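Local coordinates for protein KLLA0C04147p (Kluyveromyces lactis, PDB 5H2D) that binds ergosterol in its oxysterol-binding-protein-related domain, the portion in this chain, and probably transfers sterol between membranes, at residues Arg75-Ala89 with Tyr101-Thr113. Residues are numbered along the deposited sequence; the frame is centred on the assembly and turned at random.
Sequences RVAEDLEYADLLNQA and YVAIFTVSSYAST. With ERG (ergosterol), chain B.
Leu86 CD1 stands over the centre of the Phe105 ring in a CH-pi contact, 3.8 Å from the centroid and 8° off the normal. The chi1 of 168° turns the Phe105 ring away from its own backbone N and across to 75-89, where Tyr82 O lies at its edge; water 6 sits on its opposite face, toward the rim. Leu85 packs as a knob among Tyr101, Ile104, Phe105 and Ser108, its CD1 3.7 Å from Phe105 CA, and further along Ala89 CB meets Tyr101 CB. These contacts pair helices 84-89 and 101-108 as an antiparallel hairpin, axes 8.7 Å apart; helix 101-108 lies on strand 314-319 and Leu86 on Trp161 of strand 161-173, in the barrel of the OSBP-related domain.

Beyond Phe105 the two chain segments are joined through bridging waters. Water 4 donates to Asp79 O and Ser108 OG and accepts from Tyr82 N; water 6 ties Asp79 O to Phe105 O and Ser109 OG. Water 5 gives its protons to Asp79 OD1 and Ser109 OG, beside the sterol hydroxyl, whose O1 lies 3.1 Å from Asp79 OD1. Lys205 forms a salt bridge with Asp79 OD2 and a hydrogen bond with the sterol. Farther along the pocket Arg75 NH1 comes within 3.7 Å of ergosterol C18; bends at chi2 and chi3 fold the chain back, bringing NE to Glu78 OE2 in a 3.2 Å salt bridge, while Glu68 pairs with NH1 and Arg116 with Glu78 OE1.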
loop_
_atom_site.group_PDB
_atom_site.type_symbol
_atom_site.label_atom_id
_atom_site.label_comp_id
_atom_site.label_asym_id
_atom_site.label_seq_id
_atom_site.Cartn_x
_atom_site.Cartn_y
_atom_site.Cartn_z
ATOM N N ARG A 75 2.860 5.143 -1.935
ATOM C CA ARG A 75 3.466 3.861 -1.583
ATOM C C ARG A 75 2.426 2.897 -1.041
ATOM O O ARG A 75 2.497 1.689 -1.302
ATOM C CB ARG A 75 4.580 4.052 -0.550
ATOM C CG ARG A 75 5.771 4.833 -1.062
ATOM C CD ARG A 75 6.355 4.257 -2.353
ATOM N NE ARG A 75 6.963 2.941 -2.153
ATOM C CZ ARG A 75 8.242 2.742 -1.833
ATOM N NH1 ARG A 75 9.073 3.776 -1.711
ATOM N NH2 ARG A 75 8.682 1.504 -1.664
ATOM N N VAL A 76 1.463 3.400 -0.265
ATOM C CA VAL A 76 0.405 2.530 0.243
ATOM C C VAL A 76 -0.483 2.029 -0.891
ATOM O O VAL A 76 -0.959 0.887 -0.855
ATOM C CB VAL A 76 -0.400 3.266 1.327
ATOM C CG1 VAL A 76 -1.619 2.459 1.716
ATOM C CG2 VAL A 76 0.494 3.523 2.556
ATOM N N ALA A 77 -0.695 2.844 -1.932
ATOM C CA ALA A 77 -1.445 2.367 -3.091
ATOM C C ALA A 77 -0.736 1.237 -3.827
ATOM O O ALA A 77 -1.391 0.481 -4.556
ATOM C CB ALA A 77 -1.713 3.526 -4.058
ATOM N N GLU A 78 0.587 1.096 -3.665
ATOM C CA GLU A 78 1.274 -0.029 -4.283
ATOM C C GLU A 78 0.858 -1.373 -3.686
ATOM O O GLU A 78 1.233 -2.413 -4.240
ATOM C CB GLU A 78 2.795 0.180 -4.193
ATOM C CG GLU A 78 3.253 1.393 -5.027
ATOM C CD GLU A 78 4.768 1.590 -5.083
ATOM O OE1 GLU A 78 5.503 0.650 -5.468
ATOM O OE2 GLU A 78 5.230 2.712 -4.777
ATOM N N ASP A 79 0.087 -1.378 -2.589
ATOM C CA ASP A 79 -0.573 -2.604 -2.137
ATOM C C ASP A 79 -1.378 -3.236 -3.257
ATOM O O ASP A 79 -1.597 -4.457 -3.266
ATOM C CB ASP A 79 -1.558 -2.342 -0.990
ATOM C CG ASP A 79 -0.910 -2.045 0.342
ATOM O OD1 ASP A 79 0.309 -2.278 0.530
ATOM O OD2 ASP A 79 -1.676 -1.559 1.215
ATOM N N LEU A 80 -1.840 -2.422 -4.197
ATOM C CA LEU A 80 -2.799 -2.861 -5.205
ATOM C C LEU A 80 -2.156 -3.363 -6.486
ATOM O O LEU A 80 -2.887 -3.702 -7.427
ATOM C CB LEU A 80 -3.748 -1.705 -5.538
ATOM C CG LEU A 80 -4.505 -1.164 -4.327
ATOM C CD1 LEU A 80 -5.454 -0.064 -4.758
ATOM C CD2 LEU A 80 -5.250 -2.304 -3.620
ATOM N N GLU A 81 -0.819 -3.420 -6.564
ATOM C CA GLU A 81 -0.176 -3.733 -7.837
ATOM C C GLU A 81 -0.674 -5.058 -8.404
ATOM O O GLU A 81 -0.888 -5.180 -9.616
ATOM C CB GLU A 81 1.347 -3.770 -7.681
ATOM C CG GLU A 81 2.058 -4.077 -8.985
ATOM C CD GLU A 81 3.580 -3.935 -8.890
ATOM O OE1 GLU A 81 4.094 -3.516 -7.829
ATOM O OE2 GLU A 81 4.274 -4.252 -9.877
ATOM N N TYR A 82 -0.863 -6.059 -7.549
ATOM C CA TYR A 82 -1.296 -7.387 -7.986
ATOM C C TYR A 82 -2.699 -7.711 -7.479
ATOM O O TYR A 82 -2.984 -8.837 -7.072
ATOM C CB TYR A 82 -0.295 -8.445 -7.529
ATOM C CG TYR A 82 1.118 -8.167 -8.013
ATOM C CD1 TYR A 82 1.555 -8.620 -9.258
ATOM C CD2 TYR A 82 2.020 -7.453 -7.228
ATOM C CE1 TYR A 82 2.846 -8.372 -9.717
ATOM C CE2 TYR A 82 3.316 -7.208 -7.671
ATOM C CZ TYR A 82 3.722 -7.651 -8.915
ATOM O OH TYR A 82 5.010 -7.396 -9.338
ATOM N N ALA A 83 -3.584 -6.717 -7.490
ATOM C CA ALA A 83 -4.939 -6.877 -6.984
ATOM C C ALA A 83 -5.765 -7.888 -7.780
ATOM O O ALA A 83 -6.813 -8.310 -7.279
ATOM C CB ALA A 83 -5.652 -5.521 -6.967
ATOM N N ASP A 84 -5.329 -8.276 -8.987
ATOM C CA ASP A 84 -5.992 -9.374 -9.698
ATOM C C ASP A 84 -6.121 -10.602 -8.810
ATOM O O ASP A 84 -7.062 -11.393 -8.968
ATOM C CB ASP A 84 -5.218 -9.739 -10.972
ATOM C CG ASP A 84 -5.432 -8.741 -12.110
ATOM O OD1 ASP A 84 -6.279 -7.842 -11.967
ATOM O OD2 ASP A 84 -4.751 -8.861 -13.157
ATOM N N LEU A 85 -5.175 -10.792 -7.883
ATOM C CA LEU A 85 -5.230 -11.939 -6.980
ATOM C C LEU A 85 -6.522 -11.966 -6.181
ATOM O O LEU A 85 -6.984 -13.047 -5.788
ATOM C CB LEU A 85 -4.032 -11.931 -6.026
ATOM C CG LEU A 85 -2.696 -12.255 -6.683
ATOM C CD1 LEU A 85 -1.532 -11.904 -5.772
ATOM C CD2 LEU A 85 -2.643 -13.726 -7.061
ATOM N N LEU A 86 -7.105 -10.794 -5.912
ATOM C CA LEU A 86 -8.298 -10.735 -5.083
ATOM C C LEU A 86 -9.545 -11.137 -5.860
ATOM O O LEU A 86 -10.467 -11.710 -5.273
ATOM C CB LEU A 86 -8.443 -9.338 -4.479
ATOM C CG LEU A 86 -7.288 -8.970 -3.543
ATOM C CD1 LEU A 86 -7.558 -7.600 -2.960
ATOM C CD2 LEU A 86 -7.133 -10.005 -2.447
ATOM N N ASN A 87 -9.587 -10.852 -7.164
ATOM C CA ASN A 87 -10.677 -11.359 -7.994
ATOM C C ASN A 87 -10.551 -12.857 -8.188
ATOM O O ASN A 87 -11.559 -13.576 -8.185
ATOM C CB ASN A 87 -10.690 -10.643 -9.335
ATOM C CG ASN A 87 -11.107 -9.216 -9.197
ATOM O OD1 ASN A 87 -12.025 -8.908 -8.430
ATOM N ND2 ASN A 87 -10.423 -8.322 -9.904
ATOM N N GLN A 88 -9.323 -13.348 -8.365
ATOM C CA GLN A 88 -9.116 -14.790 -8.354
ATOM C C GLN A 88 -9.628 -15.389 -7.051
ATOM O O GLN A 88 -10.362 -16.382 -7.055
ATOM C CB GLN A 88 -7.636 -15.115 -8.559
ATOM C CG GLN A 88 -7.102 -14.789 -9.938
ATOM C CD GLN A 88 -5.714 -15.348 -10.143
ATOM O OE1 GLN A 88 -4.795 -15.025 -9.403
ATOM N NE2 GLN A 88 -5.563 -16.220 -11.135
ATOM N N ALA A 89 -9.269 -14.783 -5.918
ATOM C CA ALA A 89 -9.734 -15.274 -4.626
ATOM C C ALA A 89 -11.258 -15.366 -4.588
ATOM O O ALA A 89 -11.822 -16.369 -4.134
ATOM C CB ALA A 89 -9.224 -14.367 -3.503
ATOM N N TYR A 101 -5.170 -17.180 -1.539
ATOM C CA TYR A 101 -4.922 -16.107 -2.493
ATOM C C TYR A 101 -4.938 -14.735 -1.821
ATOM O O TYR A 101 -4.163 -13.856 -2.218
ATOM C CB TYR A 101 -5.918 -16.206 -3.649
ATOM C CG TYR A 101 -5.461 -17.208 -4.698
ATOM C CD1 TYR A 101 -5.367 -18.563 -4.394
ATOM C CD2 TYR A 101 -5.118 -16.800 -5.976
ATOM C CE1 TYR A 101 -4.931 -19.477 -5.335
ATOM C CE2 TYR A 101 -4.681 -17.706 -6.925
ATOM C CZ TYR A 101 -4.600 -19.048 -6.598
ATOM O OH TYR A 101 -4.177 -19.978 -7.526
ATOM N N VAL A 102 -5.780 -14.536 -0.800
ATOM C CA VAL A 102 -5.693 -13.314 0.005
ATOM C C VAL A 102 -4.300 -13.186 0.607
ATOM O O VAL A 102 -3.672 -12.116 0.552
ATOM C CB VAL A 102 -6.783 -13.296 1.097
ATOM C CG1 VAL A 102 -6.476 -12.232 2.157
ATOM C CG2 VAL A 102 -8.153 -13.038 0.488
ATOM N N ALA A 103 -3.791 -14.276 1.191
ATOM C CA ALA A 103 -2.475 -14.248 1.818
ATOM C C ALA A 103 -1.397 -13.898 0.810
ATOM O O ALA A 103 -0.508 -13.085 1.088
ATOM C CB ALA A 103 -2.164 -15.600 2.458
ATOM N N ILE A 104 -1.431 -14.541 -0.354
ATOM C CA ILE A 104 -0.389 -14.250 -1.326
ATOM C C ILE A 104 -0.538 -12.826 -1.847
ATOM O O ILE A 104 0.466 -12.147 -2.087
ATOM C CB ILE A 104 -0.380 -15.323 -2.427
ATOM C CG1 ILE A 104 0.085 -16.641 -1.797
ATOM C CG2 ILE A 104 0.552 -14.923 -3.563
ATOM C CD1 ILE A 104 -0.118 -17.876 -2.650
ATOM N N PHE A 105 -1.770 -12.311 -1.945
ATOM C CA PHE A 105 -1.925 -10.879 -2.201
ATOM C C PHE A 105 -1.170 -10.030 -1.176
ATOM O O PHE A 105 -0.522 -9.038 -1.542
ATOM C CB PHE A 105 -3.403 -10.484 -2.217
ATOM C CG PHE A 105 -3.619 -8.993 -2.195
ATOM C CD1 PHE A 105 -3.462 -8.240 -3.350
ATOM C CD2 PHE A 105 -3.970 -8.346 -1.017
ATOM C CE1 PHE A 105 -3.647 -6.850 -3.322
ATOM C CE2 PHE A 105 -4.171 -6.975 -0.986
ATOM C CZ PHE A 105 -4.009 -6.222 -2.138
ATOM N N THR A 106 -1.266 -10.367 0.116
ATOM C CA THR A 106 -0.586 -9.532 1.111
ATOM C C THR A 106 0.929 -9.591 0.964
ATOM O O THR A 106 1.615 -8.630 1.338
ATOM C CB THR A 106 -0.977 -9.913 2.552
ATOM O OG1 THR A 106 -0.339 -11.137 2.946
ATOM C CG2 THR A 106 -2.500 -10.043 2.704
ATOM N N VAL A 107 1.455 -10.674 0.391
ATOM C CA VAL A 107 2.891 -10.822 0.184
ATOM C C VAL A 107 3.346 -10.124 -1.088
ATOM O O VAL A 107 4.500 -9.675 -1.180
ATOM C CB VAL A 107 3.241 -12.322 0.150
ATOM C CG1 VAL A 107 4.691 -12.540 -0.277
ATOM C CG2 VAL A 107 2.949 -12.967 1.505
ATOM N N SER A 108 2.444 -9.990 -2.062
ATOM C CA SER A 108 2.808 -9.575 -3.410
ATOM C C SER A 108 3.311 -8.138 -3.481
ATOM O O SER A 108 3.931 -7.775 -4.477
ATOM C CB SER A 108 1.602 -9.734 -4.336
ATOM O OG SER A 108 0.565 -8.813 -4.021
ATOM N N SER A 109 3.031 -7.312 -2.486
ATOM C CA SER A 109 3.376 -5.896 -2.568
ATOM C C SER A 109 4.773 -5.578 -2.046
ATOM O O SER A 109 5.139 -4.394 -1.971
ATOM C CB SER A 109 2.341 -5.061 -1.822
ATOM O OG SER A 109 1.991 -5.690 -0.608
ATOM N N TYR A 110 5.588 -6.586 -1.740
ATOM C CA TYR A 110 6.920 -6.298 -1.221
ATOM C C TYR A 110 8.018 -6.352 -2.274
ATOM O O TYR A 110 9.073 -5.737 -2.075
ATOM C CB TYR A 110 7.221 -7.221 -0.010
ATOM C CG TYR A 110 6.346 -6.692 1.087
ATOM C CD1 TYR A 110 6.706 -5.534 1.772
ATOM C CD2 TYR A 110 5.084 -7.224 1.307
ATOM C CE1 TYR A 110 5.871 -4.967 2.687
ATOM C CE2 TYR A 110 4.233 -6.655 2.227
ATOM C CZ TYR A 110 4.632 -5.521 2.911
ATOM O OH TYR A 110 3.783 -4.934 3.807
ATOM N N ALA A 111 7.775 -6.970 -3.430
ATOM C CA ALA A 111 8.786 -6.938 -4.480
ATOM C C ALA A 111 9.121 -5.512 -4.883
ATOM O O ALA A 111 10.279 -5.199 -5.184
ATOM C CB ALA A 111 8.318 -7.719 -5.703
ATOM N N SER A 112 8.118 -4.636 -4.906
ATOM C CA SER A 112 8.316 -3.260 -5.345
ATOM C C SER A 112 9.170 -2.441 -4.387
ATOM O O SER A 112 9.586 -1.346 -4.765
ATOM C CB SER A 112 6.964 -2.563 -5.524
ATOM O OG SER A 112 6.259 -2.531 -4.298
ATOM N N THR A 113 9.450 -2.940 -3.180
ATOM C CA THR A 113 10.265 -2.173 -2.232
ATOM C C THR A 113 11.762 -2.319 -2.493
ATOM O O THR A 113 12.547 -1.472 -2.045
ATOM C CB THR A 113 9.953 -2.574 -0.778
ATOM O OG1 THR A 113 10.380 -3.919 -0.507
ATOM C CG2 THR A 113 8.465 -2.457 -0.483
HETATM C C1 ERG B . 6.081 -1.039 2.770
HETATM C C2 ERG B . 4.730 -1.467 2.202
HETATM C C3 ERG B . 3.664 -0.751 2.988
HETATM C C4 ERG B . 3.836 0.763 2.860
HETATM C C5 ERG B . 5.165 1.195 3.186
HETATM C C6 ERG B . 5.343 2.445 3.761
HETATM C C7 ERG B . 6.610 2.977 4.050
HETATM C C8 ERG B . 7.771 2.259 3.752
HETATM C C9 ERG B . 7.631 0.892 3.368
HETATM C C10 ERG B . 6.292 0.480 2.702
HETATM C C11 ERG B . 8.886 0.302 2.595
HETATM C C12 ERG B . 10.224 0.811 3.142
HETATM C C13 ERG B . 10.184 2.353 3.151
HETATM C C14 ERG B . 9.079 2.722 4.168
HETATM C C15 ERG B . 9.283 4.215 4.321
HETATM C C16 ERG B . 10.827 4.395 4.273
HETATM C C17 ERG B . 11.376 3.000 3.864
HETATM C C18 ERG B . 9.970 2.958 1.746
HETATM C C19 ERG B . 6.371 0.924 1.215
HETATM C C20 ERG B . 12.693 3.184 3.076
HETATM C C21 ERG B . 13.294 1.888 2.545
HETATM C C22 ERG B . 13.675 3.823 4.049
HETATM C C23 ERG B . 14.167 5.218 3.825
HETATM C C24 ERG B . 15.125 5.850 4.834
HETATM C C25 ERG B . 16.205 6.620 4.061
HETATM C C26 ERG B . 16.977 5.625 3.188
HETATM C C27 ERG B . 17.218 7.305 4.993
HETATM C C28 ERG B . 14.296 6.774 5.703
HETATM O O1 ERG B . 2.326 -1.154 2.524
HETATM O O HOH W 1 11.400 0.786 -0.813
HETATM O O HOH W 2 6.351 0.130 -2.634
HETATM O O HOH W 3 3.693 -3.388 -5.118
HETATM O O HOH W 4 -0.106 -6.187 -4.839
HETATM O O HOH W 5 1.827 -4.324 1.833
HETATM O O HOH W 6 -0.686 -6.232 -1.048
#